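Putative metal-dependent isothiocyanate hydrolase SaxA (Pectobacterium carotovorum, PDB 6BRM) probably hydrolyses isothiocyanates, reactive defence compounds of plants, at a two-zinc site of the metallo-beta-lactamase type. Local coordinates at residues I22-A27 with D61-T66; K157-A162 with P180-L185. All blocks are in the same frame, centred on the assembly; numbering follows the deposited sequence.

Interaction 1: residues I22-A27 with D61-T66; sequences IDPMLA and DAVILT
Asp23 grips Thr66 through both oxygens of its carboxylate. The Thr66 backbone N donates to OD1 of Asp23 over 3.1 Å, with 165° at the hydrogen, while the Thr66 hydroxyl OG1 donates to Asp23 OD2 over 2.7 Å. Both donors arrive on the syn side of their oxygens and somewhat out of the carboxylate plane, 25° for the amide. Two bonds to one residue from two oxygens limit the rotation of the carboxylate. With chi1 at 60°, Thr66 OG1 stands between its own N and carbonyl carbon, on the side of OD2, so that hydroxyl and amide of one residue reach the two oxygens.

The backbone adds a third bond at the same residue: Asp23 N reaches Ile64 O at 2.9 Å. Just before it, Ile22 and Ile64 form a single parallel bridge, their CA atoms 4.7 Å apart. Their side chains lie side by side and point the same way from the sheet, with Ile22 CG1 placed 4.1 Å from both CB and CD1 of Ile64; Leu11 and Leu13 of strand 10-15 also pack on Ile22. On the Val63 and Leu65 side the Pro24 ring makes the apolar contact, its CG 3.6 Å from Val63 CG1 and its CD, roughly at right angles to the leucine side chain, 3.5 Å from Leu65 CD1.

Asp23 OD2 also accepts a hydrogen bond from His72 ND1, and His72 is a ligand of one of the zinc ions. The aspartate is therefore a second-shell residue, tying a metal ligand to Thr66, the neighbour of the zinc ligand His67. The arrangement belongs to the metallo-beta-lactamase fold, in which the loop after a parallel strand carries the HxHxDH zinc motif, here His67, His69, Asp71 and His72.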
ATOM      1  N   ILE B  22     -13.803   2.274  19.355  1.00 48.20           N
ATOM      2  CA  ILE B  22     -13.386   2.010  17.979  1.00 48.86           C
ATOM      3  C   ILE B  22     -14.320   0.975  17.355  1.00 50.95           C
ATOM      4  O   ILE B  22     -14.498  -0.107  17.914  1.00 53.50           O
ATOM      5  CB  ILE B  22     -11.915   1.514  17.907  1.00 49.09           C
ATOM      6  CG1 ILE B  22     -10.947   2.604  18.410  1.00 49.87           C
ATOM      7  CG2 ILE B  22     -11.546   1.083  16.486  1.00 48.58           C
ATOM      8  CD1 ILE B  22     -10.457   2.403  19.828  1.00 50.25           C
ATOM      9  N   ASP B  23     -14.901   1.320  16.203  1.00 51.18           N
ATOM     10  CA  ASP B  23     -15.720   0.409  15.387  1.00 51.65           C
ATOM     11  C   ASP B  23     -16.901  -0.232  16.142  1.00 51.94           C
ATOM     12  O   ASP B  23     -16.893  -1.439  16.401  1.00 52.24           O
ATOM     13  CB  ASP B  23     -14.830  -0.666  14.748  1.00 53.41           C
ATOM     14  CG  ASP B  23     -13.795  -0.082  13.796  1.00 54.05           C
ATOM     15  OD1 ASP B  23     -13.601   1.153  13.792  1.00 55.19           O
ATOM     16  OD2 ASP B  23     -13.173  -0.865  13.049  1.00 53.30           O
ATOM     17  N   PRO B  24     -17.927   0.572  16.479  1.00 52.28           N
ATOM     18  CA  PRO B  24     -19.054   0.047  17.260  1.00 53.98           C
ATOM     19  C   PRO B  24     -20.035  -0.831  16.461  1.00 55.91           C
ATOM     20  O   PRO B  24     -20.714  -0.340  15.554  1.00 55.23           O
ATOM     21  CB  PRO B  24     -19.751   1.316  17.793  1.00 54.68           C
ATOM     22  CG  PRO B  24     -19.030   2.490  17.211  1.00 53.70           C
ATOM     23  CD  PRO B  24     -18.114   1.993  16.138  1.00 52.90           C
ATOM     24  N   MET B  25     -20.078  -2.123  16.797  1.00 58.90           N
ATOM     25  CA  MET B  25     -21.124  -3.044  16.338  1.00 60.61           C
ATOM     26  C   MET B  25     -22.023  -3.334  17.543  1.00 63.11           C
ATOM     27  O   MET B  25     -21.611  -4.038  18.469  1.00 65.51           O
ATOM     28  CB  MET B  25     -20.510  -4.336  15.795  1.00 60.80           C
ATOM     29  CG  MET B  25     -21.465  -5.170  14.954  1.00 62.32           C
ATOM     30  SD  MET B  25     -21.238  -6.959  15.068  1.00 63.78           S
ATOM     31  CE  MET B  25     -19.535  -7.175  14.565  1.00 63.62           C
ATOM     32  N   LEU B  26     -23.237  -2.780  17.530  1.00 64.27           N
ATOM     33  CA  LEU B  26     -24.130  -2.771  18.702  1.00 66.41           C
ATOM     34  C   LEU B  26     -25.461  -3.542  18.536  1.00 68.73           C
ATOM     35  O   LEU B  26     -26.352  -3.416  19.381  1.00 70.09           O
ATOM     36  CB  LEU B  26     -24.401  -1.307  19.112  1.00 66.54           C
ATOM     37  CG  LEU B  26     -23.482  -0.693  20.173  1.00 66.21           C
ATOM     38  CD1 LEU B  26     -22.006  -0.880  19.848  1.00 65.80           C
ATOM     39  CD2 LEU B  26     -23.814   0.782  20.337  1.00 66.94           C
ATOM     40  N   ALA B  27     -25.595  -4.345  17.478  1.00 71.85           N
ATOM     41  CA  ALA B  27     -26.802  -5.171  17.287  1.00 72.62           C
ATOM     42  C   ALA B  27     -26.833  -6.335  18.280  1.00 72.46           C
ATOM     43  O   ALA B  27     -25.782  -6.845  18.677  1.00 74.22           O
ATOM     44  CB  ALA B  27     -26.881  -5.699  15.860  1.00 71.91           C
ATOM     45  N   ASP B  61     -15.316   9.760  24.921  1.00 54.45           N
ATOM     46  CA  ASP B  61     -15.010  11.104  24.400  1.00 53.42           C
ATOM     47  C   ASP B  61     -15.250  11.224  22.898  1.00 51.72           C
ATOM     48  O   ASP B  61     -15.717  12.262  22.425  1.00 50.70           O
ATOM     49  CB  ASP B  61     -13.562  11.494  24.715  1.00 53.33           C
ATOM     50  CG  ASP B  61     -13.338  11.752  26.187  1.00 52.27           C
ATOM     51  OD1 ASP B  61     -14.001  12.658  26.730  1.00 51.44           O
ATOM     52  OD2 ASP B  61     -12.500  11.057  26.799  1.00 52.09           O
ATOM     53  N   ALA B  62     -14.901  10.178  22.153  1.00 50.99           N
ATOM     54  CA  ALA B  62     -15.161  10.132  20.712  1.00 51.00           C
ATOM     55  C   ALA B  62     -15.189   8.704  20.169  1.00 49.71           C
ATOM     56  O   ALA B  62     -14.608   7.795  20.755  1.00 48.85           O
ATOM     57  CB  ALA B  62     -14.120  10.954  19.966  1.00 51.42           C
ATOM     58  N   VAL B  63     -15.874   8.534  19.040  1.00 49.59           N
ATOM     59  CA  VAL B  63     -15.954   7.261  18.324  1.00 50.10           C
ATOM     60  C   VAL B  63     -14.975   7.318  17.148  1.00 49.42           C
ATOM     61  O   VAL B  63     -14.786   8.377  16.550  1.00 48.84           O
ATOM     62  CB  VAL B  63     -17.398   7.009  17.819  1.00 51.13           C
ATOM     63  CG1 VAL B  63     -17.492   5.742  16.983  1.00 51.29           C
ATOM     64  CG2 VAL B  63     -18.371   6.926  18.993  1.00 51.84           C
ATOM     65  N   ILE B  64     -14.355   6.182  16.824  1.00 49.63           N
ATOM     66  CA  ILE B  64     -13.424   6.097  15.695  1.00 49.80           C
ATOM     67  C   ILE B  64     -13.865   4.971  14.755  1.00 50.82           C
ATOM     68  O   ILE B  64     -13.969   3.821  15.176  1.00 53.94           O
ATOM     69  CB  ILE B  64     -11.961   5.877  16.157  1.00 49.90           C
ATOM     70  CG1 ILE B  64     -11.595   6.854  17.291  1.00 50.38           C
ATOM     71  CG2 ILE B  64     -11.000   6.060  14.984  1.00 49.87           C
ATOM     72  CD1 ILE B  64     -10.218   6.648  17.886  1.00 50.25           C
ATOM     73  N   LEU B  65     -14.131   5.319  13.492  1.00 49.57           N
ATOM     74  CA  LEU B  65     -14.515   4.361  12.449  1.00 48.80           C
ATOM     75  C   LEU B  65     -13.360   4.165  11.468  1.00 49.46           C
ATOM     76  O   LEU B  65     -12.980   5.105  10.761  1.00 47.65           O
ATOM     77  CB  LEU B  65     -15.746   4.862  11.677  1.00 48.64           C
ATOM     78  CG  LEU B  65     -17.155   4.519  12.180  1.00 48.89           C
ATOM     79  CD1 LEU B  65     -17.232   4.404  13.695  1.00 49.38           C
ATOM     80  CD2 LEU B  65     -18.150   5.557  11.675  1.00 48.14           C
ATOM     81  N   THR B  66     -12.824   2.943  11.425  1.00 49.41           N
ATOM     82  CA  THR B  66     -11.787   2.572  10.458  1.00 49.35           C
ATOM     83  C   THR B  66     -12.371   2.492   9.046  1.00 49.75           C
ATOM     84  O   THR B  66     -11.708   2.861   8.078  1.00 50.25           O
ATOM     85  CB  THR B  66     -11.126   1.223  10.804  1.00 49.97           C
ATOM     86  OG1 THR B  66     -12.110   0.178  10.810  1.00 51.82           O
ATOM     87  CG2 THR B  66     -10.437   1.292  12.163  1.00 49.68           C
TER

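Interaction 2: residues K157-A162 with P180-L185; sequences KTIYIA and PEIVVL
With chi1 at 177°, Tyr160 holds its ring carbon CG opposite the backbone N, laying the side chain beside Pro180 and Val183, all three running the same way. Its CB sits 3.5 Å from Pro180 CG, and its CD2 is 4.0 Å from Val183 CG1; both neighbours meet the ring obliquely. On the other face of the sheet, the Ile159 chain is extended (chi1 176°, chi2 163°), and this carries CD1 obliquely across to Val184, where it stops 3.6 Å from CG2, and brings it 3.8 Å from Ile182 CG2. Ile161 joins that group from alongside, its CG1 next to Val184 CB.

The pairing underneath is parallel and in register at Ile159 with Ile182, Tyr160 with Val183 and Ile161 with Val184. Tyr160 uses both its polar backbone atoms: its N donates to Ile182 O (2.9 Å) and its O accepts from Val184 N (2.8 Å). Ala162 N then donates to Val184 O at 3.0 Å. At the start of the ladder the evidence for bonding thins, as Thr158 O receives only weak bonds from the N atoms of Glu181 and Ile182. There Glu181 crosses Lys157 at about a right angle, its OE1 lying against the lysine's methylene carbons; NZ of Lys157 remains 5.0 Å from that oxygen, so the opposite charges are near but make no salt bridge, and any attraction is probably long-range.

Helix 169-178 covers the Tyr160 and Val183 face, through Ser174 and Tyr171. Two adjacent parallel strands joined by a helix packed on their sheet define a beta-alpha-beta crossover, here in one of the two sheets of the metallo-beta-lactamase alpha-beta/beta-alpha sandwich.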
ATOM      1  N   LYS B 157       2.495   3.475  26.590  1.00 51.95           N
ATOM      2  CA  LYS B 157       3.088   2.681  25.510  1.00 51.47           C
ATOM      3  C   LYS B 157       2.371   2.944  24.189  1.00 50.77           C
ATOM      4  O   LYS B 157       1.224   3.406  24.170  1.00 52.41           O
ATOM      5  CB  LYS B 157       3.040   1.185  25.835  1.00 52.61           C
ATOM      6  CG  LYS B 157       3.879   0.785  27.039  1.00 52.78           C
ATOM      7  CD  LYS B 157       3.913  -0.723  27.212  1.00 53.28           C
ATOM      8  CE  LYS B 157       5.047  -1.158  28.124  1.00 54.43           C
ATOM      9  NZ  LYS B 157       5.160  -2.645  28.169  1.00 55.50           N
ATOM     10  N   THR B 158       3.061   2.642  23.092  1.00 48.37           N
ATOM     11  CA  THR B 158       2.538   2.855  21.746  1.00 46.33           C
ATOM     12  C   THR B 158       1.699   1.650  21.333  1.00 44.96           C
ATOM     13  O   THR B 158       2.167   0.512  21.424  1.00 46.08           O
ATOM     14  CB  THR B 158       3.690   3.052  20.735  1.00 46.30           C
ATOM     15  OG1 THR B 158       4.563   4.092  21.199  1.00 47.07           O
ATOM     16  CG2 THR B 158       3.155   3.424  19.355  1.00 46.22           C
ATOM     17  N   ILE B 159       0.473   1.898  20.869  1.00 42.99           N
ATOM     18  CA  ILE B 159      -0.438   0.822  20.426  1.00 42.20           C
ATOM     19  C   ILE B 159      -0.816   1.031  18.961  1.00 40.23           C
ATOM     20  O   ILE B 159      -1.064   2.157  18.538  1.00 38.13           O
ATOM     21  CB  ILE B 159      -1.712   0.678  21.313  1.00 41.88           C
ATOM     22  CG1 ILE B 159      -2.646  -0.400  20.736  1.00 43.43           C
ATOM     23  CG2 ILE B 159      -2.468   1.990  21.436  1.00 42.30           C
ATOM     24  CD1 ILE B 159      -3.713  -0.922  21.677  1.00 44.57           C
ATOM     25  N   TYR B 160      -0.863  -0.073  18.211  1.00 40.51           N
ATOM     26  CA  TYR B 160      -1.227  -0.077  16.791  1.00 40.27           C
ATOM     27  C   TYR B 160      -2.417  -1.006  16.552  1.00 39.80           C
ATOM     28  O   TYR B 160      -2.283  -2.218  16.672  1.00 40.22           O
ATOM     29  CB  TYR B 160      -0.017  -0.525  15.954  1.00 39.42           C
ATOM     30  CG  TYR B 160      -0.230  -0.663  14.449  1.00 38.75           C
ATOM     31  CD1 TYR B 160      -1.132   0.147  13.753  1.00 39.30           C
ATOM     32  CD2 TYR B 160       0.514  -1.583  13.716  1.00 39.01           C
ATOM     33  CE1 TYR B 160      -1.303   0.024  12.379  1.00 39.50           C
ATOM     34  CE2 TYR B 160       0.353  -1.708  12.343  1.00 39.74           C
ATOM     35  CZ  TYR B 160      -0.555  -0.904  11.680  1.00 40.12           C
ATOM     36  OH  TYR B 160      -0.720  -1.034  10.321  1.00 41.51           O
ATOM     37  N   ILE B 161      -3.578  -0.431  16.239  1.00 40.43           N
ATOM     38  CA  ILE B 161      -4.727  -1.200  15.759  1.00 41.06           C
ATOM     39  C   ILE B 161      -4.618  -1.285  14.238  1.00 42.08           C
ATOM     40  O   ILE B 161      -4.878  -0.301  13.544  1.00 42.90           O
ATOM     41  CB  ILE B 161      -6.074  -0.564  16.181  1.00 41.05           C
ATOM     42  CG1 ILE B 161      -6.243  -0.635  17.712  1.00 41.60           C
ATOM     43  CG2 ILE B 161      -7.251  -1.249  15.479  1.00 41.29           C
ATOM     44  CD1 ILE B 161      -6.010   0.674  18.431  1.00 41.78           C
ATOM     45  N   ALA B 162      -4.239  -2.460  13.735  1.00 42.54           N
ATOM     46  CA  ALA B 162      -3.986  -2.664  12.305  1.00 42.94           C
ATOM     47  C   ALA B 162      -5.258  -2.614  11.455  1.00 44.81           C
ATOM     48  O   ALA B 162      -5.231  -2.109  10.325  1.00 44.56           O
ATOM     49  CB  ALA B 162      -3.259  -3.978  12.080  1.00 42.18           C
ATOM     50  N   PRO B 180       5.496  -0.472  17.587  1.00 52.64           N
ATOM     51  CA  PRO B 180       4.563  -0.584  18.708  1.00 53.11           C
ATOM     52  C   PRO B 180       4.892  -1.747  19.636  1.00 53.54           C
ATOM     53  O   PRO B 180       5.250  -2.824  19.163  1.00 55.10           O
ATOM     54  CB  PRO B 180       3.203  -0.822  18.025  1.00 52.97           C
ATOM     55  CG  PRO B 180       3.439  -0.706  16.553  1.00 52.75           C
ATOM     56  CD  PRO B 180       4.889  -0.971  16.340  1.00 52.58           C
ATOM     57  N   GLU B 181       4.774  -1.520  20.942  1.00 54.75           N
ATOM     58  CA  GLU B 181       4.848  -2.607  21.925  1.00 57.26           C
ATOM     59  C   GLU B 181       3.579  -3.476  21.884  1.00 55.39           C
ATOM     60  O   GLU B 181       3.620  -4.650  22.246  1.00 54.36           O
ATOM     61  CB  GLU B 181       5.076  -2.063  23.347  1.00 60.37           C
ATOM     62  CG  GLU B 181       6.420  -1.367  23.560  1.00 62.59           C
ATOM     63  CD  GLU B 181       6.325   0.153  23.539  1.00 66.42           C
ATOM     64  OE1 GLU B 181       6.019   0.750  24.595  1.00 68.77           O
ATOM     65  OE2 GLU B 181       6.573   0.756  22.472  1.00 70.09           O
ATOM     66  N   ILE B 182       2.462  -2.888  21.447  1.00 54.89           N
ATOM     67  CA  ILE B 182       1.178  -3.584  21.319  1.00 54.53           C
ATOM     68  C   ILE B 182       0.663  -3.457  19.884  1.00 51.53           C
ATOM     69  O   ILE B 182       0.486  -2.345  19.381  1.00 49.44           O
ATOM     70  CB  ILE B 182       0.121  -2.984  22.276  1.00 56.50           C
ATOM     71  CG1 ILE B 182       0.605  -3.046  23.733  1.00 57.36           C
ATOM     72  CG2 ILE B 182      -1.217  -3.708  22.136  1.00 57.02           C
ATOM     73  CD1 ILE B 182      -0.069  -2.032  24.628  1.00 58.48           C
ATOM     74  N   VAL B 183       0.414  -4.596  19.240  1.00 51.05           N
ATOM     75  CA  VAL B 183      -0.167  -4.640  17.896  1.00 50.19           C
ATOM     76  C   VAL B 183      -1.477  -5.426  17.960  1.00 48.74           C
ATOM     77  O   VAL B 183      -1.459  -6.635  18.192  1.00 49.06           O
ATOM     78  CB  VAL B 183       0.803  -5.285  16.879  1.00 50.69           C
ATOM     79  CG1 VAL B 183       0.263  -5.164  15.460  1.00 51.54           C
ATOM     80  CG2 VAL B 183       2.173  -4.624  16.957  1.00 51.17           C
ATOM     81  N   VAL B 184      -2.603  -4.736  17.760  1.00 47.34           N
ATOM     82  CA  VAL B 184      -3.929  -5.364  17.773  1.00 46.96           C
ATOM     83  C   VAL B 184      -4.304  -5.776  16.345  1.00 47.12           C
ATOM     84  O   VAL B 184      -4.480  -4.917  15.477  1.00 46.34           O
ATOM     85  CB  VAL B 184      -5.017  -4.423  18.349  1.00 47.14           C
ATOM     86  CG1 VAL B 184      -6.336  -5.172  18.533  1.00 47.21           C
ATOM     87  CG2 VAL B 184      -4.567  -3.816  19.670  1.00 47.32           C
ATOM     88  N   LEU B 185      -4.423  -7.084  16.110  1.00 48.23           N
ATOM     89  CA  LEU B 185      -4.744  -7.629  14.787  1.00 49.61           C
ATOM     90  C   LEU B 185      -6.189  -8.113  14.704  1.00 51.19           C
ATOM     91  O   LEU B 185      -6.751  -8.594  15.695  1.00 50.39           O
ATOM     92  CB  LEU B 185      -3.821  -8.800  14.451  1.00 50.01           C
ATOM     93  CG  LEU B 185      -2.319  -8.592  14.610  1.00 49.74           C
ATOM     94  CD1 LEU B 185      -1.589  -9.863  14.216  1.00 49.71           C
ATOM     95  CD2 LEU B 185      -1.821  -7.414  13.792  1.00 49.49           C
TER

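Overall arrangement
Interaction 1 and interaction 2 lie in different sheets of the sandwich: the first joins the end of strand 18-22 and the loop after it to strand 62-64 and what follows, the second pairs neighbouring strands of the other sheet. Their centres are 18 Å apart and their nearest atoms about 5 Å, without touching. Interaction 1 is the nearer to the zinc site: the side chain of Thr66 comes to about 7 Å from a zinc ion, that of Ile161 to about 11 Å. Past Ala162, strand 159-163 leads to Asp164, a ligand in both metal sites, while the side chain of Leu185 is about 8 Å from that of the zinc ligand His221. Segments following strands of both sheets thus supply ligands to one binuclear centre.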